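Local coordinates for heme-binding protein A (Haemophilus parasuis 29755, PDB 3TPA), which probably binds glutathione as a periplasmic solute-binding protein of the family 5 type, despite its heme-binding name, at residues Gln185-Asn197 / Tyr205-Ile218. The protein carries 1 engineered substitution. Sequence-based numbering, arbitrary orientation. Where two conformers were deposited one is given.
Sequences QPIGTGPFIFQTN and YTANVDYWKGKADI. Unlike the reference sequence in segment 185-197: Asn-197 (reference Tyr).
Pro-191 lies flat over one face of the Tyr-211 ring. Its CB makes a CH-pi contact 3.9 Å from the ring centroid, 19° off the normal, while Pro-191 CD sits 3.6 Å from Tyr-211 CZ. The ring's edge meets the backbone before the proline, with Tyr-211 CD1 3.3 Å from Thr-189 O. Beside this CH-pi contact, Asn-208 has CG anti to its own backbone N (chi1 177°), which carries the amide back to the other segment: ND2 donates to Gly-190 O at 3.1 Å, the oxygen lying close to the amide plane. Asn-208 OD1 accepts from Asp-210 N, which stands above the carbonyl plane, closing an Asx turn, and each end of the amide has a partner. Asn-208 N bonds to Pro-191 O, and one water donates to Pro-191 O and Asn-208 O and accepts from Ala-216 N.

From here the segments run on as an antiparallel hairpin, Ile-193 and Thr-206 exchanging both backbone hydrogen bonds; Ile-193 N reaches Thr-206 O at 2.7 Å. Ile-193 CD1 packs on Asn-208 CA at 3.8 Å. The Phe-192 ring reaches beyond the strand, its CZ 3.9 Å from Ala-216 CB and its edge at Ile-218 O. Tyr-205 shares a sheet face with Phe-194, whose ring edge meets Tyr-205 CE1.

His-81 also bonds to Gly-190 O, and Asn-41 takes the hydroxyls of Thr-189 and Tyr-211. Strand 192-194 edges a mixed five-stranded sheet, with 202-207 between it and 220-225, while helix 36-39 touches Phe-192 and Tyr-205.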
ATOM      1  N   GLN A 185       0.951  20.673  14.277  1.00 23.45           N
ATOM      2  CA  GLN A 185       1.891  20.445  15.370  1.00 24.14           C
ATOM      3  C   GLN A 185       1.486  19.160  16.070  1.00 23.08           C
ATOM      4  O   GLN A 185       0.814  19.185  17.103  1.00 20.17           O
ATOM      5  CB  GLN A 185       1.871  21.616  16.356  1.00 23.69           C
ATOM      6  CG  GLN A 185       1.867  22.967  15.679  1.00 33.27           C
ATOM      7  CD  GLN A 185       3.223  23.340  15.132  1.00 44.36           C
ATOM      8  OE1 GLN A 185       4.248  22.817  15.577  1.00 46.74           O
ATOM      9  NE2 GLN A 185       3.241  24.252  14.162  1.00 50.00           N
ATOM     10  N   PRO A 186       1.888  18.023  15.494  1.00 24.51           N
ATOM     11  CA  PRO A 186       1.354  16.727  15.935  1.00 21.37           C
ATOM     12  C   PRO A 186       1.775  16.334  17.345  1.00 24.75           C
ATOM     13  O   PRO A 186       2.919  16.543  17.748  1.00 28.89           O
ATOM     14  CB  PRO A 186       1.914  15.740  14.895  1.00 22.50           C
ATOM     15  CG  PRO A 186       3.124  16.448  14.306  1.00 24.31           C
ATOM     16  CD  PRO A 186       2.765  17.903  14.316  1.00 22.95           C
ATOM     17  N   ILE A 187       0.821  15.774  18.086  1.00 18.99           N
ATOM     18  CA  ILE A 187       1.029  15.275  19.442  1.00 13.41           C
ATOM     19  C   ILE A 187       0.491  13.859  19.425  1.00 18.97           C
ATOM     20  O   ILE A 187      -0.658  13.637  19.062  1.00 20.05           O
ATOM     21  CB  ILE A 187       0.215  16.091  20.474  1.00 19.49           C
ATOM     22  CG1 ILE A 187       0.912  17.415  20.805  1.00 20.54           C
ATOM     23  CG2 ILE A 187      -0.059  15.278  21.747  1.00 16.67           C
ATOM     24  CD1 ILE A 187       2.238  17.246  21.528  1.00 18.17           C
ATOM     25  N   GLY A 188       1.309  12.890  19.811  1.00 18.20           N
ATOM     26  CA  GLY A 188       0.822  11.532  19.873  1.00 13.78           C
ATOM     27  C   GLY A 188       1.383  10.752  21.027  1.00 20.11           C
ATOM     28  O   GLY A 188       1.916  11.316  21.978  1.00 21.99           O
ATOM     29  N   THR A 189       1.247   9.438  20.949  1.00 18.18           N
ATOM     30  CA  THR A 189       1.770   8.576  21.994  1.00 20.27           C
ATOM     31  C   THR A 189       3.053   7.898  21.528  1.00 19.45           C
ATOM     32  O   THR A 189       3.632   7.106  22.264  1.00 17.25           O
ATOM     33  CB  THR A 189       0.743   7.486  22.387  1.00 20.84           C
ATOM     34  OG1 THR A 189       0.424   6.688  21.237  1.00 18.30           O
ATOM     35  CG2 THR A 189      -0.533   8.121  22.931  1.00 15.53           C
ATOM     36  N   GLY A 190       3.482   8.222  20.305  1.00 14.41           N
ATOM     37  CA  GLY A 190       4.526   7.482  19.619  1.00 11.09           C
ATOM     38  C   GLY A 190       5.940   7.623  20.156  1.00 19.14           C
ATOM     39  O   GLY A 190       6.196   8.383  21.084  1.00 19.86           O
ATOM     40  N   PRO A 191       6.876   6.874  19.556  1.00 22.74           N
ATOM     41  CA  PRO A 191       8.277   6.775  20.001  1.00 21.22           C
ATOM     42  C   PRO A 191       9.105   8.035  19.787  1.00 25.17           C
ATOM     43  O   PRO A 191      10.154   8.151  20.417  1.00 21.39           O
ATOM     44  CB  PRO A 191       8.833   5.612  19.159  1.00 21.44           C
ATOM     45  CG  PRO A 191       7.935   5.552  17.951  1.00 20.31           C
ATOM     46  CD  PRO A 191       6.571   5.933  18.461  1.00 20.27           C
ATOM     47  N   PHE A 192       8.659   8.952  18.929  1.00 17.32           N
ATOM     48  CA  PHE A 192       9.375  10.207  18.721  1.00 17.30           C
ATOM     49  C   PHE A 192       8.456  11.410  18.869  1.00 26.07           C
ATOM     50  O   PHE A 192       7.262  11.341  18.568  1.00 21.05           O
ATOM     51  CB  PHE A 192      10.077  10.233  17.354  1.00 16.05           C
ATOM     52  CG  PHE A 192      11.150   9.184  17.211  1.00 16.38           C
ATOM     53  CD1 PHE A 192      12.433   9.420  17.678  1.00 23.78           C
ATOM     54  CD2 PHE A 192      10.871   7.963  16.625  1.00 23.36           C
ATOM     55  CE1 PHE A 192      13.421   8.463  17.557  1.00 22.96           C
ATOM     56  CE2 PHE A 192      11.852   6.994  16.504  1.00 24.19           C
ATOM     57  CZ  PHE A 192      13.137   7.252  16.977  1.00 23.22           C
ATOM     58  N   ILE A 193       9.037  12.505  19.352  1.00 22.26           N
ATOM     59  CA  ILE A 193       8.343  13.770  19.563  1.00 25.08           C
ATOM     60  C   ILE A 193       8.735  14.791  18.498  1.00 24.97           C
ATOM     61  O   ILE A 193       9.922  15.044  18.269  1.00 28.23           O
ATOM     62  CB  ILE A 193       8.721  14.351  20.928  1.00 30.52           C
ATOM     63  CG1 ILE A 193       8.235  13.422  22.052  1.00 32.14           C
ATOM     64  CG2 ILE A 193       8.159  15.769  21.080  1.00 25.94           C
ATOM     65  CD1 ILE A 193       8.895  13.689  23.395  1.00 37.56           C
ATOM     66  N   PHE A 194       7.743  15.368  17.839  1.00 18.75           N
ATOM     67  CA  PHE A 194       7.984  16.420  16.855  1.00 19.23           C
ATOM     68  C   PHE A 194       8.520  17.678  17.550  1.00 29.30           C
ATOM     69  O   PHE A 194       7.832  18.287  18.374  1.00 27.53           O
ATOM     70  CB  PHE A 194       6.672  16.707  16.111  1.00 23.75           C
ATOM     71  CG  PHE A 194       6.725  17.876  15.158  1.00 22.42           C
ATOM     72  CD1 PHE A 194       7.244  17.735  13.882  1.00 28.31           C
ATOM     73  CD2 PHE A 194       6.205  19.108  15.529  1.00 24.61           C
ATOM     74  CE1 PHE A 194       7.270  18.811  13.000  1.00 28.89           C
ATOM     75  CE2 PHE A 194       6.225  20.184  14.658  1.00 25.57           C
ATOM     76  CZ  PHE A 194       6.757  20.041  13.393  1.00 28.82           C
ATOM     77  N   GLN A 195       9.743  18.070  17.206  1.00 25.31           N
ATOM     78  CA  GLN A 195      10.338  19.279  17.765  1.00 30.31           C
ATOM     79  C   GLN A 195       9.592  20.514  17.272  1.00 33.86           C
ATOM     80  O   GLN A 195       9.493  20.748  16.068  1.00 44.48           O
ATOM     81  CB  GLN A 195      11.818  19.371  17.390  1.00 20.00           C
ATOM     82  CG  GLN A 195      12.690  20.013  18.456  1.00 20.00           C
ATOM     83  CD  GLN A 195      14.142  20.118  18.036  1.00 20.00           C
ATOM     84  OE1 GLN A 195      15.020  19.490  18.630  1.00 20.00           O
ATOM     85  NE2 GLN A 195      14.406  20.914  17.007  1.00 20.00           N
ATOM     86  N   THR A 196       9.065  21.302  18.205  1.00 40.19           N
ATOM     87  CA  THR A 196       8.285  22.496  17.846  1.00 50.75           C
ATOM     88  C   THR A 196       9.137  23.583  17.196  1.00 57.59           C
ATOM     89  O   THR A 196       8.652  24.352  16.364  1.00 60.35           O
ATOM     90  CB  THR A 196       7.522  23.086  19.060  1.00 65.60           C
ATOM     91  OG1 THR A 196       7.367  24.500  18.886  1.00 67.99           O
ATOM     92  CG2 THR A 196       8.279  22.830  20.355  1.00 64.61           C
ATOM     93  N   ASN A 197      10.402  23.648  17.590  1.00 61.53           N
ATOM     94  CA  ASN A 197      11.370  24.527  16.937  1.00 66.82           C
ATOM     95  C   ASN A 197      11.913  23.871  15.664  1.00 62.03           C
ATOM     96  O   ASN A 197      12.604  22.873  15.722  1.00 55.27           O
ATOM     97  CB  ASN A 197      12.451  24.982  17.928  1.00 74.46           C
ATOM     98  CG  ASN A 197      13.784  25.299  17.265  1.00 82.28           C
ATOM     99  OD1 ASN A 197      14.802  24.726  17.615  1.00 86.95           O
ATOM    100  ND2 ASN A 197      13.778  26.212  16.312  1.00 82.91           N
ATOM    101  N   TYR A 205      13.081  15.569  15.134  1.00 23.92           N
ATOM    102  CA  TYR A 205      12.400  14.809  16.182  1.00 25.13           C
ATOM    103  C   TYR A 205      13.345  14.464  17.310  1.00 26.61           C
ATOM    104  O   TYR A 205      14.550  14.360  17.109  1.00 30.30           O
ATOM    105  CB  TYR A 205      11.824  13.482  15.656  1.00 26.74           C
ATOM    106  CG  TYR A 205      10.971  13.618  14.429  1.00 19.96           C
ATOM    107  CD1 TYR A 205       9.583  13.562  14.504  1.00 20.18           C
ATOM    108  CD2 TYR A 205      11.553  13.796  13.196  1.00 22.05           C
ATOM    109  CE1 TYR A 205       8.798  13.694  13.361  1.00 22.55           C
ATOM    110  CE2 TYR A 205      10.785  13.930  12.053  1.00 24.91           C
ATOM    111  CZ  TYR A 205       9.413  13.875  12.138  1.00 25.11           C
ATOM    112  OH  TYR A 205       8.674  14.014  10.991  1.00 22.31           O
ATOM    113  N   THR A 206      12.765  14.253  18.487  1.00 27.80           N
ATOM    114  CA  THR A 206      13.488  13.782  19.661  0.50 30.19           C
ATOM    115  C   THR A 206      12.817  12.548  20.235  1.00 25.13           C
ATOM    116  O   THR A 206      11.597  12.427  20.185  1.00 27.64           O
ATOM    117  CB  THR A 206      13.501  14.859  20.753  0.50 36.72           C
ATOM    118  OG1 THR A 206      14.202  16.015  20.272  0.50 38.63           O
ATOM    119  CG2 THR A 206      14.187  14.333  22.003  0.50 41.93           C
ATOM    120  N   ALA A 207      13.598  11.635  20.797  1.00 23.56           N
ATOM    121  CA  ALA A 207      13.023  10.429  21.383  1.00 23.54           C
ATOM    122  C   ALA A 207      12.090  10.748  22.551  1.00 28.98           C
ATOM    123  O   ALA A 207      12.362  11.631  23.366  1.00 24.74           O
ATOM    124  CB  ALA A 207      14.122   9.472  21.833  1.00 19.85           C
ATOM    125  N   ASN A 208      10.989  10.007  22.616  1.00 25.92           N
ATOM    126  CA  ASN A 208      10.056  10.071  23.728  1.00 25.22           C
ATOM    127  C   ASN A 208      10.524   9.173  24.869  1.00 29.90           C
ATOM    128  O   ASN A 208      10.533   7.944  24.746  1.00 22.33           O
ATOM    129  CB  ASN A 208       8.669   9.629  23.258  1.00 24.37           C
ATOM    130  CG  ASN A 208       7.652   9.604  24.378  1.00 32.32           C
ATOM    131  OD1 ASN A 208       7.884  10.149  25.461  1.00 28.55           O
ATOM    132  ND2 ASN A 208       6.504   8.972  24.120  1.00 29.99           N
ATOM    133  N   VAL A 209      10.897   9.780  25.991  1.00 29.53           N
ATOM    134  CA  VAL A 209      11.406   9.002  27.116  1.00 29.48           C
ATOM    135  C   VAL A 209      10.325   8.120  27.737  1.00 35.06           C
ATOM    136  O   VAL A 209      10.617   7.059  28.291  1.00 34.68           O
ATOM    137  CB  VAL A 209      11.986   9.900  28.212  1.00 40.67           C
ATOM    138  CG1 VAL A 209      12.449   9.046  29.396  1.00 43.52           C
ATOM    139  CG2 VAL A 209      13.126  10.734  27.659  1.00 36.36           C
ATOM    140  N   ASP A 210       9.076   8.560  27.635  1.00 31.82           N
ATOM    141  CA  ASP A 210       7.968   7.882  28.303  1.00 29.68           C
ATOM    142  C   ASP A 210       7.277   6.813  27.459  1.00 28.18           C
ATOM    143  O   ASP A 210       6.318   6.189  27.902  1.00 30.36           O
ATOM    144  CB  ASP A 210       6.938   8.908  28.793  1.00 35.75           C
ATOM    145  CG  ASP A 210       7.480   9.801  29.897  1.00 50.52           C
ATOM    146  OD1 ASP A 210       8.170   9.281  30.796  1.00 52.62           O
ATOM    147  OD2 ASP A 210       7.222  11.023  29.860  1.00 59.56           O
ATOM    148  N   TYR A 211       7.775   6.602  26.249  1.00 29.63           N
ATOM    149  CA  TYR A 211       7.182   5.637  25.321  1.00 21.59           C
ATOM    150  C   TYR A 211       6.911   4.319  25.995  1.00 26.78           C
ATOM    151  O   TYR A 211       7.788   3.758  26.649  1.00 33.27           O
ATOM    152  CB  TYR A 211       8.087   5.417  24.108  1.00 22.30           C
ATOM    153  CG  TYR A 211       7.401   4.660  22.993  1.00 23.55           C
ATOM    154  CD1 TYR A 211       6.095   4.965  22.623  1.00 22.94           C
ATOM    155  CD2 TYR A 211       8.056   3.658  22.306  1.00 21.81           C
ATOM    156  CE1 TYR A 211       5.463   4.285  21.603  1.00 18.28           C
ATOM    157  CE2 TYR A 211       7.439   2.976  21.279  1.00 21.13           C
ATOM    158  CZ  TYR A 211       6.143   3.286  20.936  1.00 23.00           C
ATOM    159  OH  TYR A 211       5.542   2.594  19.907  1.00 23.29           O
ATOM    160  N   TRP A 212       5.688   3.821  25.817  1.00 26.13           N
ATOM    161  CA  TRP A 212       5.207   2.652  26.540  1.00 24.42           C
ATOM    162  C   TRP A 212       6.006   1.380  26.266  1.00 29.15           C
ATOM    163  O   TRP A 212       6.087   0.509  27.128  1.00 36.56           O
ATOM    164  CB  TRP A 212       3.690   2.426  26.300  1.00 23.36           C
ATOM    165  CG  TRP A 212       3.284   2.246  24.853  1.00 25.97           C
ATOM    166  CD1 TRP A 212       2.981   3.232  23.955  1.00 32.88           C
ATOM    167  CD2 TRP A 212       3.132   1.006  24.150  1.00 26.49           C
ATOM    168  NE1 TRP A 212       2.669   2.684  22.731  1.00 25.18           N
ATOM    169  CE2 TRP A 212       2.750   1.319  22.826  1.00 23.73           C
ATOM    170  CE3 TRP A 212       3.296  -0.340  24.505  1.00 26.75           C
ATOM    171  CZ2 TRP A 212       2.524   0.340  21.861  1.00 24.48           C
ATOM    172  CZ3 TRP A 212       3.072  -1.313  23.542  1.00 24.60           C
ATOM    173  CH2 TRP A 212       2.689  -0.966  22.236  1.00 24.57           C
ATOM    174  N   LYS A 213       6.579   1.268  25.071  1.00 29.24           N
ATOM    175  CA  LYS A 213       7.383   0.106  24.682  1.00 28.35           C
ATOM    176  C   LYS A 213       8.825   0.217  25.195  1.00 34.18           C
ATOM    177  O   LYS A 213       9.633  -0.689  24.996  1.00 29.21           O
ATOM    178  CB  LYS A 213       7.434  -0.029  23.149  1.00 27.80           C
ATOM    179  CG  LYS A 213       6.361  -0.889  22.509  1.00 27.66           C
ATOM    180  CD  LYS A 213       6.523  -0.886  20.986  1.00 27.87           C
ATOM    181  CE  LYS A 213       6.459  -2.281  20.403  1.00 33.04           C
ATOM    182  NZ  LYS A 213       5.292  -3.025  20.934  1.00 38.32           N
ATOM    183  N   GLY A 214       9.140   1.333  25.845  1.00 35.21           N
ATOM    184  CA  GLY A 214      10.507   1.631  26.233  1.00 34.89           C
ATOM    185  C   GLY A 214      11.100   2.647  25.276  1.00 32.06           C
ATOM    186  O   GLY A 214      10.787   2.634  24.087  1.00 32.72           O
ATOM    187  N   LYS A 215      11.950   3.526  25.796  1.00 25.73           N
ATOM    188  CA  LYS A 215      12.545   4.605  25.014  1.00 32.17           C
ATOM    189  C   LYS A 215      13.398   4.105  23.844  1.00 33.79           C
ATOM    190  O   LYS A 215      14.136   3.134  23.980  1.00 36.72           O
ATOM    191  CB  LYS A 215      13.384   5.495  25.927  1.00 34.81           C
ATOM    192  CG  LYS A 215      14.473   6.248  25.204  1.00 44.80           C
ATOM    193  CD  LYS A 215      15.456   6.868  26.171  1.00 47.32           C
ATOM    194  CE  LYS A 215      15.109   8.319  26.401  1.00 56.00           C
ATOM    195  NZ  LYS A 215      15.072   9.074  25.118  1.00 59.14           N
ATOM    196  N   ALA A 216      13.291   4.781  22.702  1.00 30.09           N
ATOM    197  CA  ALA A 216      14.042   4.433  21.494  1.00 30.12           C
ATOM    198  C   ALA A 216      15.544   4.575  21.690  1.00 33.18           C
ATOM    199  O   ALA A 216      16.002   5.365  22.513  1.00 29.22           O
ATOM    200  CB  ALA A 216      13.606   5.296  20.330  1.00 33.97           C
ATOM    201  N   ASP A 217      16.312   3.820  20.909  1.00 34.02           N
ATOM    202  CA  ASP A 217      17.767   3.857  21.034  1.00 29.68           C
ATOM    203  C   ASP A 217      18.331   5.155  20.493  1.00 37.87           C
ATOM    204  O   ASP A 217      19.340   5.642  20.987  1.00 45.70           O
ATOM    205  CB  ASP A 217      18.415   2.650  20.347  1.00 34.65           C
ATOM    206  CG  ASP A 217      17.972   1.327  20.952  1.00 39.67           C
ATOM    207  OD1 ASP A 217      18.270   1.083  22.142  1.00 40.36           O
ATOM    208  OD2 ASP A 217      17.332   0.527  20.237  1.00 48.59           O
ATOM    209  N   ILE A 218      17.676   5.723  19.481  1.00 35.02           N
ATOM    210  CA  ILE A 218      18.158   6.962  18.865  1.00 30.14           C
ATOM    211  C   ILE A 218      17.542   8.217  19.484  1.00 29.69           C
ATOM    212  O   ILE A 218      16.318   8.368  19.529  1.00 31.18           O
ATOM    213  CB  ILE A 218      17.909   6.979  17.348  1.00 27.07           C
ATOM    214  CG1 ILE A 218      18.658   5.831  16.683  1.00 27.13           C
ATOM    215  CG2 ILE A 218      18.353   8.305  16.745  1.00 37.73           C
ATOM    216  CD1 ILE A 218      18.202   5.556  15.274  1.00 29.37           C
TER
HETATM  217  O   HOH W   1       3.830   6.234  24.834  1.00 31.65           O
HETATM  218  O   HOH W   2      11.015   6.509  22.459  1.00 19.21           O